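Local coordinates for GRMZM2G135359 pseudokinase (Zea mays, PDB 6CPY), which is of unconfirmed function but forms the kinase-fold pseudokinase domain of a transmembrane receptor-like protein, in which ATP binding and phosphotransfer remain doubtful, at residues E66-S72 / R118-Y124; A168-F173 / V188-W194; A125-F131 / S175-T181. All blocks are in the same frame, centred on the assembly; numbering follows the deposited sequence.

Contact 1: E66-S72 / R118-Y124; sequences EIAVASS and RVMVFEY
Ala68 and Ala70 pair with Phe122 and Met120 at the centre of the antiparallel five-stranded sheet of the kinase N lobe, where strand 66-72 runs beside strand 118-123. Both pairs are hydrogen-bonded: Ala68 N gives to Phe122 O (2.9 Å), Phe122 N to Ala68 O, Ala70 N to Met120 O, and Met120 N to Ala70 O. Ser72 N to Arg118 O, 3.1 Å, closes the register at one end. On one face, Val69 CG1 meets Val119 CB at 3.8 Å, and Ile67 CG2 lies 3.7 Å from Val121 CG1. On the other, Ala70 CB approaches the edge of the Phe122 ring, 4.0 Å from CE2. Ala70 probably stands where active kinases carry the ATP-binding lysine, and Phe122 probably fills the gatekeeper position before the hinge. At the hinge, Tyr124 CG lies anti to the backbone N (chi1 173°), bringing the ring to Glu66, whose OE1 meets CE2 of Tyr124 obliquely (3.6 Å), planes 38° apart; Lys58 holds both, by a salt bridge to Glu66 and a cation-pi contact with Tyr124. At the opposite end a water joins Ser71 OG (2.7 Å) to Arg118 N, from which it accepts at 2.9 Å.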
# COMPACT_ATOMS: atom_id res chain seq x y z
N GLU A 66 3.96 -0.05 -17.97
CA GLU A 66 4.61 0.97 -17.17
C GLU A 66 4.94 0.40 -15.79
O GLU A 66 4.18 -0.41 -15.24
CB GLU A 66 3.71 2.20 -17.06
CG GLU A 66 3.56 2.92 -18.39
CD GLU A 66 2.64 4.12 -18.29
OE1 GLU A 66 3.09 5.22 -17.87
OE2 GLU A 66 1.45 3.96 -18.61
N ILE A 67 6.08 0.81 -15.25
CA ILE A 67 6.60 0.26 -14.00
C ILE A 67 7.07 1.35 -13.07
O ILE A 67 7.46 2.45 -13.49
CB ILE A 67 7.76 -0.74 -14.25
CG1 ILE A 67 8.89 -0.09 -15.05
CG2 ILE A 67 7.25 -1.98 -14.97
CD1 ILE A 67 10.10 -0.98 -15.27
N ALA A 68 7.02 1.04 -11.79
CA ALA A 68 7.65 1.85 -10.78
C ALA A 68 8.74 0.98 -10.19
O ALA A 68 8.47 -0.13 -9.71
CB ALA A 68 6.64 2.25 -9.72
N VAL A 69 9.96 1.49 -10.22
CA VAL A 69 11.12 0.73 -9.80
C VAL A 69 11.60 1.26 -8.47
O VAL A 69 11.96 2.43 -8.37
CB VAL A 69 12.22 0.83 -10.86
CG1 VAL A 69 13.48 0.12 -10.41
CG2 VAL A 69 11.70 0.26 -12.18
N ALA A 70 11.58 0.41 -7.45
CA ALA A 70 12.05 0.76 -6.12
C ALA A 70 13.50 0.33 -6.03
O ALA A 70 13.81 -0.85 -6.20
CB ALA A 70 11.22 0.07 -5.05
N SER A 71 14.39 1.28 -5.74
CA SER A 71 15.83 1.05 -5.78
C SER A 71 16.43 1.40 -4.43
O SER A 71 16.11 2.46 -3.85
CB SER A 71 16.48 1.91 -6.87
OG SER A 71 17.89 1.71 -6.95
N SER A 72 17.28 0.52 -3.93
CA SER A 72 17.98 0.73 -2.67
C SER A 72 18.80 2.01 -2.73
O SER A 72 19.27 2.42 -3.78
CB SER A 72 18.92 -0.45 -2.38
OG SER A 72 19.61 -0.27 -1.15
N ARG A 118 20.13 -3.08 -6.41
CA ARG A 118 19.17 -3.91 -5.73
C ARG A 118 17.82 -3.25 -5.91
O ARG A 118 17.52 -2.26 -5.23
CB ARG A 118 19.52 -4.06 -4.25
CG ARG A 118 20.75 -4.91 -3.95
CD ARG A 118 20.51 -6.36 -4.30
NE ARG A 118 21.62 -7.22 -3.93
CZ ARG A 118 22.79 -7.30 -4.57
NH1 ARG A 118 23.04 -6.53 -5.63
NH2 ARG A 118 23.72 -8.13 -4.14
N VAL A 119 17.04 -3.73 -6.87
CA VAL A 119 15.73 -3.13 -7.15
C VAL A 119 14.61 -4.14 -7.20
O VAL A 119 14.81 -5.35 -7.42
CB VAL A 119 15.69 -2.26 -8.45
CG1 VAL A 119 16.91 -1.36 -8.60
CG2 VAL A 119 15.42 -3.09 -9.68
N MET A 120 13.40 -3.61 -7.03
CA MET A 120 12.17 -4.36 -7.15
C MET A 120 11.29 -3.57 -8.09
O MET A 120 11.24 -2.34 -8.02
CB MET A 120 11.50 -4.52 -5.78
CG MET A 120 12.30 -5.46 -4.88
SD MET A 120 11.55 -5.74 -3.27
CE MET A 120 12.98 -6.35 -2.36
N VAL A 121 10.64 -4.28 -9.00
CA VAL A 121 9.87 -3.68 -10.07
C VAL A 121 8.38 -3.88 -9.78
O VAL A 121 7.91 -5.01 -9.67
CB VAL A 121 10.22 -4.31 -11.43
CG1 VAL A 121 9.39 -3.71 -12.56
CG2 VAL A 121 11.71 -4.20 -11.70
N PHE A 122 7.64 -2.78 -9.69
CA PHE A 122 6.23 -2.83 -9.34
C PHE A 122 5.35 -2.26 -10.43
O PHE A 122 5.82 -1.50 -11.29
CB PHE A 122 6.00 -2.03 -8.07
CG PHE A 122 6.62 -2.64 -6.85
CD1 PHE A 122 5.98 -3.65 -6.16
CD2 PHE A 122 7.84 -2.18 -6.39
CE1 PHE A 122 6.55 -4.21 -5.04
CE2 PHE A 122 8.41 -2.72 -5.27
CZ PHE A 122 7.77 -3.74 -4.59
N GLU A 123 4.07 -2.60 -10.36
CA GLU A 123 3.05 -1.94 -11.20
C GLU A 123 3.09 -0.44 -10.97
O GLU A 123 3.30 0.02 -9.85
CB GLU A 123 1.66 -2.45 -10.85
CG GLU A 123 1.39 -3.87 -11.27
CD GLU A 123 0.05 -4.39 -10.79
OE1 GLU A 123 -0.44 -3.91 -9.74
OE2 GLU A 123 -0.47 -5.33 -11.43
N TYR A 124 2.87 0.33 -12.04
CA TYR A 124 2.83 1.80 -11.96
C TYR A 124 1.40 2.27 -11.78
O TYR A 124 0.53 1.81 -12.50
CB TYR A 124 3.35 2.42 -13.26
CG TYR A 124 3.21 3.93 -13.35
CD1 TYR A 124 3.93 4.75 -12.50
CD2 TYR A 124 2.39 4.53 -14.30
CE1 TYR A 124 3.81 6.13 -12.56
CE2 TYR A 124 2.29 5.91 -14.40
CZ TYR A 124 3.01 6.70 -13.52
OH TYR A 124 2.92 8.08 -13.58
O HOH W 1 1.84 -1.66 -14.57
O HOH W 2 19.83 -0.15 -6.53

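Contact 2: A168-F173 / V188-W194; sequences AALRNF and VSDLEFW
Val188 CG1 touches both Leu170 CD2, at 3.9 Å, and Phe173 CD1, at 4.0 Å, where the catalytic-loop region meets the start of the activation segment. Leu170-Arg171-Asn172 probably corresponds to the HRD motif, with Asn172 in place of the usual aspartate, and Asp190-Leu191-Glu192 to DFG. Cys157 and Ile154 of helix 144-164 flank this apolar centre. Further out, Ala168 CB lies over the face of the Trp194 six-membered ring, 4.1 Å from its centroid, in a CH-pi contact. The polar edge is built round Arg171. Its CG lies between the backbone N and the carbonyl carbon (chi1 76°), and the chain then runs extended to NE, carrying the guanidinium across to residues 190-194. NH1 makes a salt bridge to the syn side of Asp190 OD1 (2.7 Å), 34° out of the carboxylate plane, and also gives to Ala168 O at 3.2 Å. NH2 reaches Glu192 O, 2.9 Å away, from above the carbonyl plane; Lys91 is a second donor to that oxygen. Trp194 CD1 lies over one guanidinium face, the two planes 65° apart, and Asn172 ND2 over the opposite one. Three bonds thus restrain the guanidinium. Asp190 is gripped twice as well: its OD2 uses the syn lone pair for Trp194 NE1, 2.9 Å away and exactly in the indole plane.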
# COMPACT_ATOMS: atom_id res chain seq x y z
N ALA A 168 3.41 -8.46 6.99
CA ALA A 168 4.63 -7.65 6.93
C ALA A 168 4.56 -6.59 5.82
O ALA A 168 5.12 -5.50 5.96
CB ALA A 168 5.85 -8.53 6.73
N ALA A 169 3.85 -6.92 4.75
CA ALA A 169 3.64 -6.01 3.63
C ALA A 169 2.81 -4.76 3.98
O ALA A 169 2.79 -3.80 3.23
CB ALA A 169 2.98 -6.76 2.48
N LEU A 170 2.14 -4.78 5.13
CA LEU A 170 1.27 -3.68 5.53
C LEU A 170 1.83 -2.92 6.72
O LEU A 170 1.12 -2.12 7.35
CB LEU A 170 -0.11 -4.23 5.87
CG LEU A 170 -0.81 -5.08 4.81
CD1 LEU A 170 -2.05 -5.75 5.39
CD2 LEU A 170 -1.16 -4.22 3.61
N ARG A 171 3.11 -3.14 7.03
CA ARG A 171 3.71 -2.55 8.23
C ARG A 171 3.77 -1.02 8.17
O ARG A 171 3.83 -0.37 9.23
CB ARG A 171 5.12 -3.12 8.48
CG ARG A 171 6.17 -2.56 7.54
CD ARG A 171 7.41 -3.44 7.45
NE ARG A 171 8.36 -2.85 6.51
CZ ARG A 171 8.25 -2.88 5.18
NH1 ARG A 171 7.23 -3.49 4.59
NH2 ARG A 171 9.17 -2.28 4.43
N ASN A 172 3.75 -0.45 6.96
CA ASN A 172 3.77 1.01 6.76
C ASN A 172 2.43 1.58 6.25
O ASN A 172 2.38 2.71 5.78
CB ASN A 172 4.89 1.38 5.78
CG ASN A 172 6.26 1.06 6.32
OD1 ASN A 172 6.51 1.25 7.51
ND2 ASN A 172 7.15 0.57 5.47
N PHE A 173 1.37 0.80 6.36
CA PHE A 173 0.09 1.16 5.75
C PHE A 173 -0.50 2.50 6.24
O PHE A 173 -0.76 2.69 7.43
CB PHE A 173 -0.90 0.03 5.97
CG PHE A 173 -2.29 0.36 5.53
CD1 PHE A 173 -2.59 0.47 4.18
CD2 PHE A 173 -3.28 0.59 6.46
CE1 PHE A 173 -3.86 0.80 3.77
CE2 PHE A 173 -4.56 0.91 6.06
CZ PHE A 173 -4.85 1.02 4.71
N VAL A 188 -2.87 -0.74 -2.74
CA VAL A 188 -2.07 -0.69 -1.53
C VAL A 188 -0.66 -1.14 -1.90
O VAL A 188 -0.50 -2.07 -2.69
CB VAL A 188 -2.62 -1.62 -0.43
CG1 VAL A 188 -1.75 -1.56 0.82
CG2 VAL A 188 -4.07 -1.27 -0.11
N SER A 189 0.35 -0.47 -1.36
CA SER A 189 1.74 -0.74 -1.75
C SER A 189 2.62 -1.16 -0.60
O SER A 189 2.32 -0.91 0.58
CB SER A 189 2.35 0.46 -2.44
OG SER A 189 2.59 1.51 -1.52
N ASP A 190 3.73 -1.80 -0.96
CA ASP A 190 4.80 -2.07 -0.02
C ASP A 190 6.13 -1.86 -0.74
O ASP A 190 6.73 -2.81 -1.26
CB ASP A 190 4.69 -3.49 0.49
CG ASP A 190 5.81 -3.86 1.46
OD1 ASP A 190 6.50 -2.97 2.00
OD2 ASP A 190 6.01 -5.06 1.65
N LEU A 191 6.56 -0.61 -0.77
CA LEU A 191 7.73 -0.18 -1.55
C LEU A 191 9.03 -0.15 -0.74
O LEU A 191 10.12 -0.20 -1.32
CB LEU A 191 7.44 1.18 -2.16
CG LEU A 191 6.24 1.19 -3.11
CD1 LEU A 191 5.88 2.61 -3.49
CD2 LEU A 191 6.51 0.36 -4.35
N GLU A 192 8.91 -0.06 0.58
CA GLU A 192 10.07 0.07 1.45
C GLU A 192 10.77 -1.27 1.56
O GLU A 192 10.13 -2.30 1.70
CB GLU A 192 9.64 0.53 2.84
CG GLU A 192 9.08 1.95 2.88
CD GLU A 192 10.07 2.98 3.38
OE1 GLU A 192 11.27 2.91 3.00
OE2 GLU A 192 9.66 3.88 4.14
N PHE A 193 12.09 -1.25 1.51
CA PHE A 193 12.86 -2.47 1.69
C PHE A 193 12.70 -2.91 3.15
O PHE A 193 12.70 -2.06 4.05
CB PHE A 193 14.32 -2.26 1.31
CG PHE A 193 14.54 -2.14 -0.18
CD1 PHE A 193 14.17 -0.99 -0.86
CD2 PHE A 193 15.13 -3.17 -0.89
CE1 PHE A 193 14.37 -0.89 -2.24
CE2 PHE A 193 15.33 -3.07 -2.26
CZ PHE A 193 14.94 -1.93 -2.93
N TRP A 194 12.53 -4.21 3.36
CA TRP A 194 12.27 -4.76 4.70
C TRP A 194 13.52 -4.71 5.59
O TRP A 194 14.13 -5.74 5.86
CB TRP A 194 11.78 -6.22 4.60
CG TRP A 194 10.40 -6.40 4.01
CD1 TRP A 194 9.61 -5.46 3.41
CD2 TRP A 194 9.66 -7.63 3.95
NE1 TRP A 194 8.43 -6.02 2.99
CE2 TRP A 194 8.43 -7.35 3.32
CE3 TRP A 194 9.92 -8.94 4.39
CZ2 TRP A 194 7.47 -8.34 3.10
CZ3 TRP A 194 8.96 -9.91 4.17
CH2 TRP A 194 7.75 -9.61 3.53

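Contact 3: A125-F131 / S175-T181; sequences APNGTLF and STTVYLT
The linker that leaves the kinase hinge and enters helix 130-135 runs along the short C-lobe strand 178-180, which follows the catalytic loop, and the two are joined by backbone hydrogen bonds on both sides of a single bridge, Thr129 with Tyr179. Asn127 N gives to Leu180 O (3.0 Å), Leu180 N to Gly128 O (2.9 Å), and Leu130 N to Val178 O (2.8 Å). A type I turn from Ala125 to Gly128, ending on a glycine with positive phi, bends the linker into this register. The Asn127 side chain adds a bond of its own: ND2 reaches Thr181 O at 2.7 Å, the acceptor lying near the amide plane. Farther along, Phe131 N comes to Ser175 O from above the carbonyl plane, so that Val178 and Ser175 occupy amides of the first helical turn. Thr129 is the N-cap, its OG1 bonded to Glu132 N. That oxygen stands between the backbone N and the carbonyl carbon (chi1 68°), and CG2, anti to the carbonyl carbon, is laid over the Tyr179 ring in a CH-pi contact 3.9 Å from the centroid. Ala125 CB packs on Tyr179 CB at 3.6 Å. Tyr179 probably takes the position of the residue that in active kinases lies beneath the adenine. Ser175 OG touches the edge of the Phe131 ring, 3.4 Å from CD2, while its hydrogen bond goes to Glu227. Around this seam, Leu130 leans on Val224 and Ile228 of helix 214-230, Val178 and Leu180 rest on Ile154 and Ile150 of helix 144-164, and strand 186-188 pairs with strand 178-180.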
# COMPACT_ATOMS: atom_id res chain seq x y z
N ALA A 125 1.18 3.19 -10.85
CA ALA A 125 -0.15 3.80 -10.63
C ALA A 125 -0.10 5.25 -11.08
O ALA A 125 0.60 6.05 -10.48
CB ALA A 125 -0.51 3.71 -9.17
N PRO A 126 -0.84 5.60 -12.15
CA PRO A 126 -0.67 6.95 -12.72
C PRO A 126 -1.20 8.11 -11.89
O PRO A 126 -0.75 9.25 -12.08
CB PRO A 126 -1.40 6.87 -14.06
CG PRO A 126 -2.27 5.68 -14.00
CD PRO A 126 -1.67 4.74 -12.99
N ASN A 127 -2.13 7.86 -10.96
CA ASN A 127 -2.78 8.96 -10.24
C ASN A 127 -2.25 9.21 -8.83
O ASN A 127 -2.94 9.82 -8.01
CB ASN A 127 -4.29 8.76 -10.24
CG ASN A 127 -4.92 9.13 -11.57
OD1 ASN A 127 -4.60 10.17 -12.13
ND2 ASN A 127 -5.79 8.28 -12.07
N GLY A 128 -1.04 8.75 -8.54
CA GLY A 128 -0.36 9.14 -7.32
C GLY A 128 -0.94 8.49 -6.07
O GLY A 128 -1.58 7.45 -6.17
N THR A 129 -0.73 9.14 -4.92
CA THR A 129 -1.15 8.59 -3.62
C THR A 129 -2.50 9.11 -3.16
O THR A 129 -2.96 10.18 -3.57
CB THR A 129 -0.15 8.90 -2.50
OG1 THR A 129 -0.15 10.31 -2.22
CG2 THR A 129 1.27 8.43 -2.88
N LEU A 130 -3.14 8.35 -2.28
CA LEU A 130 -4.39 8.78 -1.68
C LEU A 130 -4.17 10.08 -0.89
O LEU A 130 -4.98 11.01 -0.99
CB LEU A 130 -4.95 7.66 -0.79
CG LEU A 130 -6.22 7.95 -0.00
CD1 LEU A 130 -7.37 8.35 -0.91
CD2 LEU A 130 -6.59 6.74 0.83
N PHE A 131 -3.08 10.15 -0.12
CA PHE A 131 -2.74 11.34 0.66
C PHE A 131 -2.74 12.60 -0.22
O PHE A 131 -3.34 13.61 0.16
CB PHE A 131 -1.37 11.19 1.34
CG PHE A 131 -1.01 12.34 2.25
CD1 PHE A 131 -0.40 13.48 1.75
CD2 PHE A 131 -1.29 12.29 3.61
CE1 PHE A 131 -0.08 14.54 2.58
CE2 PHE A 131 -0.98 13.34 4.45
CZ PHE A 131 -0.37 14.47 3.93
N SER A 175 -2.33 6.52 4.20
CA SER A 175 -2.75 7.11 2.94
C SER A 175 -1.58 7.44 2.01
O SER A 175 -1.78 7.57 0.80
CB SER A 175 -3.66 8.33 3.15
OG SER A 175 -2.96 9.38 3.78
N THR A 176 -0.36 7.56 2.55
CA THR A 176 0.83 7.75 1.70
C THR A 176 1.28 6.49 0.97
O THR A 176 2.06 6.56 0.01
CB THR A 176 2.05 8.34 2.46
OG1 THR A 176 2.60 7.37 3.36
CG2 THR A 176 1.66 9.60 3.22
N THR A 177 0.80 5.33 1.40
CA THR A 177 1.19 4.07 0.76
C THR A 177 0.10 3.43 -0.07
O THR A 177 0.30 2.34 -0.61
CB THR A 177 1.75 3.07 1.79
OG1 THR A 177 0.70 2.61 2.66
CG2 THR A 177 2.83 3.73 2.60
N VAL A 178 -1.04 4.11 -0.20
CA VAL A 178 -2.10 3.70 -1.11
C VAL A 178 -2.01 4.55 -2.36
O VAL A 178 -2.11 5.78 -2.30
CB VAL A 178 -3.50 3.89 -0.49
CG1 VAL A 178 -4.58 3.48 -1.48
CG2 VAL A 178 -3.62 3.10 0.80
N TYR A 179 -1.82 3.89 -3.50
CA TYR A 179 -1.75 4.54 -4.79
C TYR A 179 -3.07 4.35 -5.55
O TYR A 179 -3.88 3.50 -5.21
CB TYR A 179 -0.57 4.00 -5.60
CG TYR A 179 0.76 4.48 -5.07
CD1 TYR A 179 1.34 3.88 -3.95
CD2 TYR A 179 1.42 5.55 -5.66
CE1 TYR A 179 2.55 4.33 -3.45
CE2 TYR A 179 2.64 6.00 -5.17
CZ TYR A 179 3.19 5.40 -4.06
OH TYR A 179 4.41 5.86 -3.58
N LEU A 180 -3.26 5.18 -6.57
CA LEU A 180 -4.51 5.22 -7.33
C LEU A 180 -4.26 4.96 -8.81
O LEU A 180 -3.39 5.59 -9.41
CB LEU A 180 -5.15 6.60 -7.16
CG LEU A 180 -5.44 7.01 -5.71
CD1 LEU A 180 -6.04 8.40 -5.64
CD2 LEU A 180 -6.36 6.00 -5.04
N THR A 181 -5.03 4.04 -9.38
CA THR A 181 -4.94 3.66 -10.79
C THR A 181 -5.56 4.73 -11.68
O THR A 181 -6.11 5.71 -11.19
CB THR A 181 -5.67 2.33 -11.08
OG1 THR A 181 -7.09 2.50 -10.94
CG2 THR A 181 -5.20 1.22 -10.16

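In the fold
Contact 1 is the most buried of the three and lies in the N-lobe sheet; contacts 2 and 3 are partly buried and closer to the middle of the chain. Contact 1 leads straight into contact 3 through the hinge, whereas the segments of contacts 2 and 3 alternate along the sequence and are probably joined by the hydrogen bond from Ser189 OG to Thr177 O. Leu191 ties the set together, its side chain touching both Phe122 and Tyr179. The chemistry shifts with place: paired strands with apolar side chains on both faces in contact 1, a charged side-chain network in contact 2, and mostly backbone bonding at a helix start in contact 3.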